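Local coordinates for protein EF-P arginine 32 rhamnosyl-transferase (Pseudomonas putida KT2440, PDB 5NV8) that belongs to the EarP family of bacterial rhamnosyltransferases and holds 2'-deoxy-thymidine-beta-L-rhamnose in a ligand pocket, at residues 174-179 and 271-276; 291-294 and 298-301. All blocks are in the same frame, centred on the assembly; numbering follows the deposited sequence.

Contact 1. Residues 174-179 and 271-276; sequences DGFQQS and FDRLLW. With TRH (2'-deoxy-thymidine-beta-L-rhamnose), chain B.
Phe176 and Trp276 form an offset edge-to-face pair: the edge of the indole's six-membered ring points toward the phenyl face, the two ring centroids lie 5.7 Å apart, and the planes are inclined at 60°. Within this pair the closest atoms are Phe176 CB and Trp276 CE3 at 3.7 Å; CB lies against the CE3 corner of the indole and CD2 at the indole edge, in its plane, while the far end of the phenyl reaches the preceding turn of helix 268-277, at Arg273. CG of Phe176 stands opposite the backbone N (chi1 179°), and this extension brings CE1 to 3.9 Å from Arg273 CD and CE2 to 3.8 Å from Arg273 O. Arg273 runs across the phenyl at about a right angle and touches it through its aliphatic part; its NE pairs in a salt bridge with Asp270.

Beside the rings, Gln177 NE2 donates to Trp276 O (3.0 Å, N-H...O angle 159°). The donor lies in the carbonyl plane on a lone pair, and the oxygen lies close to the amide plane, a near-planar arrangement that, with the weak bond between Gln177 OE1 and Arg366, probably limits the amide's rotation. Arg183 adds a weak bond to Trp276 O.

Phe271, on the same helix, meets 2'-deoxy-thymidine-beta-L-rhamnose. Its ring carries the ligand's C61 over the centre of one face and Leu275 CG over the opposite face, offset toward the rim, with Phe271 CD1 3.6 Å from ligand C51. Helix 268-277 is thus packed between helix 169-177 and the ligand, its Phe271 supplying an aromatic platform to the base in the nucleotide-sugar pocket.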
loop_
_atom_site.group_PDB
_atom_site.type_symbol
_atom_site.label_atom_id
_atom_site.label_comp_id
_atom_site.label_asym_id
_atom_site.label_seq_id
_atom_site.Cartn_x
_atom_site.Cartn_y
_atom_site.Cartn_z
ATOM N N ASP A 174 -1.195 -0.954 16.322
ATOM C CA ASP A 174 -2.213 -0.938 17.367
ATOM C C ASP A 174 -1.996 0.210 18.346
ATOM O O ASP A 174 -2.955 0.880 18.746
ATOM C CB ASP A 174 -2.215 -2.279 18.098
ATOM C CG ASP A 174 -2.660 -3.419 17.209
ATOM O OD1 ASP A 174 -2.653 -4.580 17.671
ATOM O OD2 ASP A 174 -3.024 -3.149 16.044
ATOM N N GLY A 175 -0.745 0.451 18.747
ATOM C CA GLY A 175 -0.469 1.550 19.656
ATOM C C GLY A 175 -0.772 2.909 19.054
ATOM O O GLY A 175 -1.164 3.835 19.768
ATOM N N PHE A 176 -0.598 3.047 17.739
ATOM C CA PHE A 176 -0.911 4.310 17.077
ATOM C C PHE A 176 -2.417 4.535 17.010
ATOM O O PHE A 176 -2.908 5.620 17.342
ATOM C CB PHE A 176 -0.296 4.325 15.676
ATOM C CG PHE A 176 -0.578 5.581 14.900
ATOM C CD1 PHE A 176 0.270 6.670 14.990
ATOM C CD2 PHE A 176 -1.690 5.670 14.079
ATOM C CE1 PHE A 176 0.015 7.825 14.275
ATOM C CE2 PHE A 176 -1.951 6.821 13.366
ATOM C CZ PHE A 176 -1.097 7.900 13.462
ATOM N N GLN A 177 -3.168 3.516 16.585
ATOM C CA GLN A 177 -4.610 3.650 16.415
ATOM C C GLN A 177 -5.367 3.690 17.737
ATOM O O GLN A 177 -6.544 4.066 17.741
ATOM C CB GLN A 177 -5.145 2.503 15.554
ATOM C CG GLN A 177 -4.569 2.466 14.151
ATOM C CD GLN A 177 -5.125 1.324 13.316
ATOM O OE1 GLN A 177 -5.387 0.231 13.825
ATOM N NE2 GLN A 177 -5.312 1.573 12.026
ATOM N N GLN A 178 -4.734 3.310 18.847
ATOM C CA GLN A 178 -5.373 3.324 20.155
ATOM C C GLN A 178 -5.027 4.562 20.969
ATOM O O GLN A 178 -5.511 4.701 22.097
ATOM C CB GLN A 178 -4.993 2.068 20.947
ATOM C CG GLN A 178 -5.774 0.819 20.563
ATOM C CD GLN A 178 -5.122 -0.458 21.072
ATOM O OE1 GLN A 178 -4.024 -0.431 21.630
ATOM N NE2 GLN A 178 -5.797 -1.586 20.874
ATOM N N SER A 179 -4.203 5.458 20.432
ATOM C CA SER A 179 -3.829 6.697 21.102
ATOM C C SER A 179 -4.456 7.862 20.348
ATOM O O SER A 179 -4.129 8.098 19.180
ATOM C CB SER A 179 -2.309 6.848 21.168
ATOM O OG SER A 179 -1.738 5.876 22.027
ATOM N N PHE A 271 3.961 7.351 5.757
ATOM C CA PHE A 271 2.916 6.811 4.896
ATOM C C PHE A 271 2.167 5.674 5.582
ATOM O O PHE A 271 0.967 5.497 5.347
ATOM C CB PHE A 271 3.511 6.336 3.569
ATOM C CG PHE A 271 2.492 5.787 2.611
ATOM C CD1 PHE A 271 1.639 6.637 1.924
ATOM C CD2 PHE A 271 2.384 4.422 2.398
ATOM C CE1 PHE A 271 0.695 6.137 1.046
ATOM C CE2 PHE A 271 1.443 3.915 1.516
ATOM C CZ PHE A 271 0.597 4.774 0.841
ATOM N N ASP A 272 2.855 4.896 6.424
ATOM C CA ASP A 272 2.158 3.921 7.259
ATOM C C ASP A 272 1.218 4.617 8.235
ATOM O O ASP A 272 0.076 4.182 8.427
ATOM C CB ASP A 272 3.164 3.054 8.020
ATOM C CG ASP A 272 3.789 1.978 7.151
ATOM O OD1 ASP A 272 3.086 1.424 6.276
ATOM O OD2 ASP A 272 4.987 1.684 7.348
ATOM N N ARG A 273 1.685 5.699 8.864
ATOM C CA ARG A 273 0.828 6.464 9.764
ATOM C C ARG A 273 -0.378 7.024 9.022
ATOM O O ARG A 273 -1.481 7.093 9.577
ATOM C CB ARG A 273 1.630 7.590 10.422
ATOM C CG ARG A 273 3.009 7.177 10.935
ATOM C CD ARG A 273 3.371 7.895 12.232
ATOM N NE ARG A 273 4.067 9.160 11.991
ATOM C CZ ARG A 273 4.205 10.124 12.897
ATOM N NH1 ARG A 273 3.693 9.976 14.111
ATOM N NH2 ARG A 273 4.852 11.241 12.589
ATOM N N LEU A 274 -0.188 7.423 7.763
ATOM C CA LEU A 274 -1.313 7.861 6.941
ATOM C C LEU A 274 -2.334 6.742 6.772
ATOM O O LEU A 274 -3.530 6.937 7.015
ATOM C CB LEU A 274 -0.813 8.343 5.579
ATOM C CG LEU A 274 -1.830 9.086 4.707
ATOM C CD1 LEU A 274 -2.456 10.242 5.472
ATOM C CD2 LEU A 274 -1.183 9.578 3.426
ATOM N N LEU A 275 -1.873 5.556 6.360
ATOM C CA LEU A 275 -2.785 4.432 6.163
ATOM C C LEU A 275 -3.522 4.083 7.450
ATOM O O LEU A 275 -4.735 3.842 7.434
ATOM C CB LEU A 275 -2.018 3.215 5.644
ATOM C CG LEU A 275 -1.345 3.331 4.273
ATOM C CD1 LEU A 275 -0.538 2.077 3.970
ATOM C CD2 LEU A 275 -2.375 3.586 3.178
ATOM N N TRP A 276 -2.807 4.060 8.579
ATOM C CA TRP A 276 -3.427 3.741 9.860
ATOM C C TRP A 276 -4.449 4.788 10.290
ATOM O O TRP A 276 -5.314 4.484 11.118
ATOM C CB TRP A 276 -2.354 3.597 10.945
ATOM C CG TRP A 276 -1.272 2.608 10.620
ATOM C CD1 TRP A 276 -1.319 1.617 9.680
ATOM C CD2 TRP A 276 0.022 2.515 11.234
ATOM N NE1 TRP A 276 -0.138 0.914 9.674
ATOM C CE2 TRP A 276 0.702 1.447 10.615
ATOM C CE3 TRP A 276 0.670 3.232 12.247
ATOM C CZ2 TRP A 276 1.996 1.075 10.978
ATOM C CZ3 TRP A 276 1.955 2.861 12.604
ATOM C CH2 TRP A 276 2.604 1.792 11.972
HETATM O O4P TRH B . 2.932 2.039 -8.574
HETATM P P2 TRH B . 3.992 1.786 -7.565
HETATM O O3P TRH B . 4.935 3.081 -7.337
HETATM O O1 TRH B . 4.939 0.544 -7.961
HETATM C C1 TRH B . 4.678 -0.142 -9.203
HETATM C C2 TRH B . 5.581 -1.376 -9.345
HETATM O O2 TRH B . 6.875 -1.137 -8.792
HETATM C C3 TRH B . 5.780 -1.717 -10.827
HETATM O O3 TRH B . 6.798 -0.873 -11.380
HETATM C C4 TRH B . 4.484 -1.478 -11.575
HETATM O O4 TRH B . 3.443 -2.271 -10.976
HETATM O OPP TRH B . 3.340 1.466 -6.121
HETATM P P TRH B . 4.237 0.796 -4.978
HETATM O O1P TRH B . 4.741 -0.555 -5.331
HETATM O O2P TRH B . 3.349 0.762 -3.631
HETATM O "O5'" TRH B . 5.427 1.825 -4.641
HETATM C "C5'" TRH B . 5.162 2.984 -3.853
HETATM C "C4'" TRH B . 6.291 3.145 -2.848
HETATM O "O4'" TRH B . 6.299 4.547 -2.462
HETATM C "C3'" TRH B . 5.928 2.397 -1.581
HETATM O "O3'" TRH B . 7.076 2.326 -0.726
HETATM C "C2'" TRH B . 4.944 3.387 -1.001
HETATM C "C1'" TRH B . 5.900 4.552 -1.069
HETATM N N11 TRH B . 5.311 5.857 -0.699
HETATM C C21 TRH B . 5.948 6.611 0.205
HETATM O O21 TRH B . 6.992 6.214 0.719
HETATM N N31 TRH B . 5.435 7.851 0.574
HETATM C C41 TRH B . 4.257 8.327 0.009
HETATM O O41 TRH B . 3.824 9.425 0.354
HETATM C C51 TRH B . 3.594 7.551 -0.932
HETATM C C5A TRH B . 2.417 8.018 -1.502
HETATM C C61 TRH B . 4.119 6.313 -1.294
#

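Contact 2. Residues 291-294 and 298-301; sequences RAQW and PMLW
The flat amide of Gln293 meets Met299 with neither a face nor an edge: the methylene CG makes the contact, 3.5 Å from Met299 CE. A second flat group, the peptide following Ala292, has the sulfur above its plane and not within it, with Met299 SD 3.6 Å from Ala292 O. Ala292 CB adds a third point, 3.6 Å from Met299 CE, so a methyl, a methylene and a backbone carbonyl of one helical turn all touch the thioether end; Trp338 of helix 328-343 also packs on Met299.

These residues join helix 287-295 to strand 299-302, the last two elements of the beta-alpha-beta unit that starts with strand 280-284, in a parallel region of a Rossmann-like sheet. Ala292 also packs on Val283 of that first strand.

Two torsions set the methionine's reach. CG sits between the backbone N and the carbonyl carbon (chi1 42°), and a bend at the last torsion (chi3 -61°) turns CE onto the alanine and glutamine carbons. Gln293, whose chain is extended beyond CG, carries its amide away from the thioether; there OE1 accepts from Trp368 NE1 and NE2 donates to Phe289 O, so each end of this buried amide has a hydrogen-bond partner.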
loop_
_atom_site.group_PDB
_atom_site.type_symbol
_atom_site.label_atom_id
_atom_site.label_comp_id
_atom_site.label_asym_id
_atom_site.label_seq_id
_atom_site.Cartn_x
_atom_site.Cartn_y
_atom_site.Cartn_z
ATOM N N ARG A 291 1.169 -2.783 2.286
ATOM C CA ARG A 291 1.165 -1.916 3.461
ATOM C C ARG A 291 -0.256 -1.620 3.928
ATOM O O ARG A 291 -0.527 -1.597 5.134
ATOM C CB ARG A 291 1.905 -0.618 3.151
ATOM C CG ARG A 291 3.403 -0.789 3.000
ATOM C CD ARG A 291 4.062 -0.851 4.359
ATOM N NE ARG A 291 4.584 -2.177 4.654
ATOM C CZ ARG A 291 5.285 -2.472 5.741
ATOM N NH1 ARG A 291 5.546 -1.530 6.640
ATOM N NH2 ARG A 291 5.727 -3.708 5.929
ATOM N N ALA A 292 -1.176 -1.393 2.990
ATOM C CA ALA A 292 -2.559 -1.127 3.370
ATOM C C ALA A 292 -3.239 -2.372 3.919
ATOM O O ALA A 292 -4.182 -2.261 4.711
ATOM C CB ALA A 292 -3.339 -0.573 2.177
ATOM N N GLN A 293 -2.786 -3.561 3.511
ATOM C CA GLN A 293 -3.334 -4.787 4.081
ATOM C C GLN A 293 -2.941 -4.931 5.547
ATOM O O GLN A 293 -3.765 -5.328 6.379
ATOM C CB GLN A 293 -2.879 -6.000 3.263
ATOM C CG GLN A 293 -3.473 -6.056 1.854
ATOM C CD GLN A 293 -2.945 -7.213 1.018
ATOM O OE1 GLN A 293 -3.224 -8.377 1.303
ATOM N NE2 GLN A 293 -2.181 -6.893 -0.020
ATOM N N TRP A 294 -1.690 -4.601 5.885
ATOM C CA TRP A 294 -1.280 -4.570 7.284
ATOM C C TRP A 294 -1.971 -3.459 8.062
ATOM O O TRP A 294 -2.121 -3.579 9.282
ATOM C CB TRP A 294 0.238 -4.407 7.403
ATOM C CG TRP A 294 1.051 -5.457 6.678
ATOM C CD1 TRP A 294 2.137 -5.236 5.882
ATOM C CD2 TRP A 294 0.848 -6.881 6.689
ATOM N NE1 TRP A 294 2.622 -6.427 5.398
ATOM C CE2 TRP A 294 1.848 -7.451 5.877
ATOM C CE3 TRP A 294 -0.080 -7.726 7.307
ATOM C CZ2 TRP A 294 1.945 -8.825 5.665
ATOM C CZ3 TRP A 294 0.016 -9.087 7.091
ATOM C CH2 TRP A 294 1.021 -9.624 6.278
ATOM N N PRO A 298 -10.541 -0.915 5.561
ATOM C CA PRO A 298 -11.048 -1.143 4.201
ATOM C C PRO A 298 -10.184 -0.427 3.172
ATOM O O PRO A 298 -9.726 0.694 3.395
ATOM C CB PRO A 298 -12.466 -0.565 4.252
ATOM C CG PRO A 298 -12.871 -0.720 5.668
ATOM C CD PRO A 298 -11.617 -0.511 6.484
ATOM N N MET A 299 -9.955 -1.086 2.039
ATOM C CA MET A 299 -8.953 -0.618 1.094
ATOM C C MET A 299 -9.426 -0.820 -0.340
ATOM O O MET A 299 -10.460 -1.438 -0.605
ATOM C CB MET A 299 -7.615 -1.338 1.298
ATOM C CG MET A 299 -7.758 -2.830 1.544
ATOM S SD MET A 299 -6.210 -3.587 2.054
ATOM C CE MET A 299 -5.207 -3.238 0.618
ATOM N N LEU A 300 -8.632 -0.291 -1.269
ATOM C CA LEU A 300 -8.874 -0.429 -2.697
ATOM C C LEU A 300 -7.531 -0.499 -3.410
ATOM O O LEU A 300 -6.573 0.163 -3.003
ATOM C CB LEU A 300 -9.706 0.740 -3.234
ATOM C CG LEU A 300 -10.163 0.656 -4.691
ATOM C CD1 LEU A 300 -10.806 -0.692 -4.981
ATOM C CD2 LEU A 300 -11.127 1.797 -5.005
ATOM N N TRP A 301 -7.472 -1.298 -4.474
ATOM C CA TRP A 301 -6.238 -1.573 -5.196
ATOM C C TRP A 301 -6.369 -1.123 -6.643
ATOM O O TRP A 301 -7.422 -1.293 -7.264
ATOM C CB TRP A 301 -5.901 -3.066 -5.141
ATOM C CG TRP A 301 -4.553 -3.441 -5.689
ATOM C CD1 TRP A 301 -3.442 -2.649 -5.771
ATOM C CD2 TRP A 301 -4.174 -4.718 -6.218
ATOM N NE1 TRP A 301 -2.399 -3.352 -6.325
ATOM C CE2 TRP A 301 -2.822 -4.624 -6.607
ATOM C CE3 TRP A 301 -4.849 -5.928 -6.403
ATOM C CZ2 TRP A 301 -2.133 -5.695 -7.170
ATOM C CZ3 TRP A 301 -4.163 -6.992 -6.962
ATOM C CH2 TRP A 301 -2.818 -6.868 -7.340
#

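In the fold
Helix 268-277 of contact 1 leads into strand 280-284, which in turn leads into helix 287-295 of contact 2, so the two contacts follow one another along the chain, with centres 13 Å apart. They touch where Leu275 CD1 packs 3.7 Å from Ala292 N, beside a long, weak ion pair between Asp272 and Arg291. Contact 2 is wholly buried, its centre about 6 Å from the centre of the chain, and is apolar thioether packing of helix on strand. Contact 1, its centre about 14 Å from the centre of the chain, is partly buried and joins two helices through aromatic rings and an amide-to-carbonyl bond. Of the two, only contact 1 includes a residue of the ligand pocket.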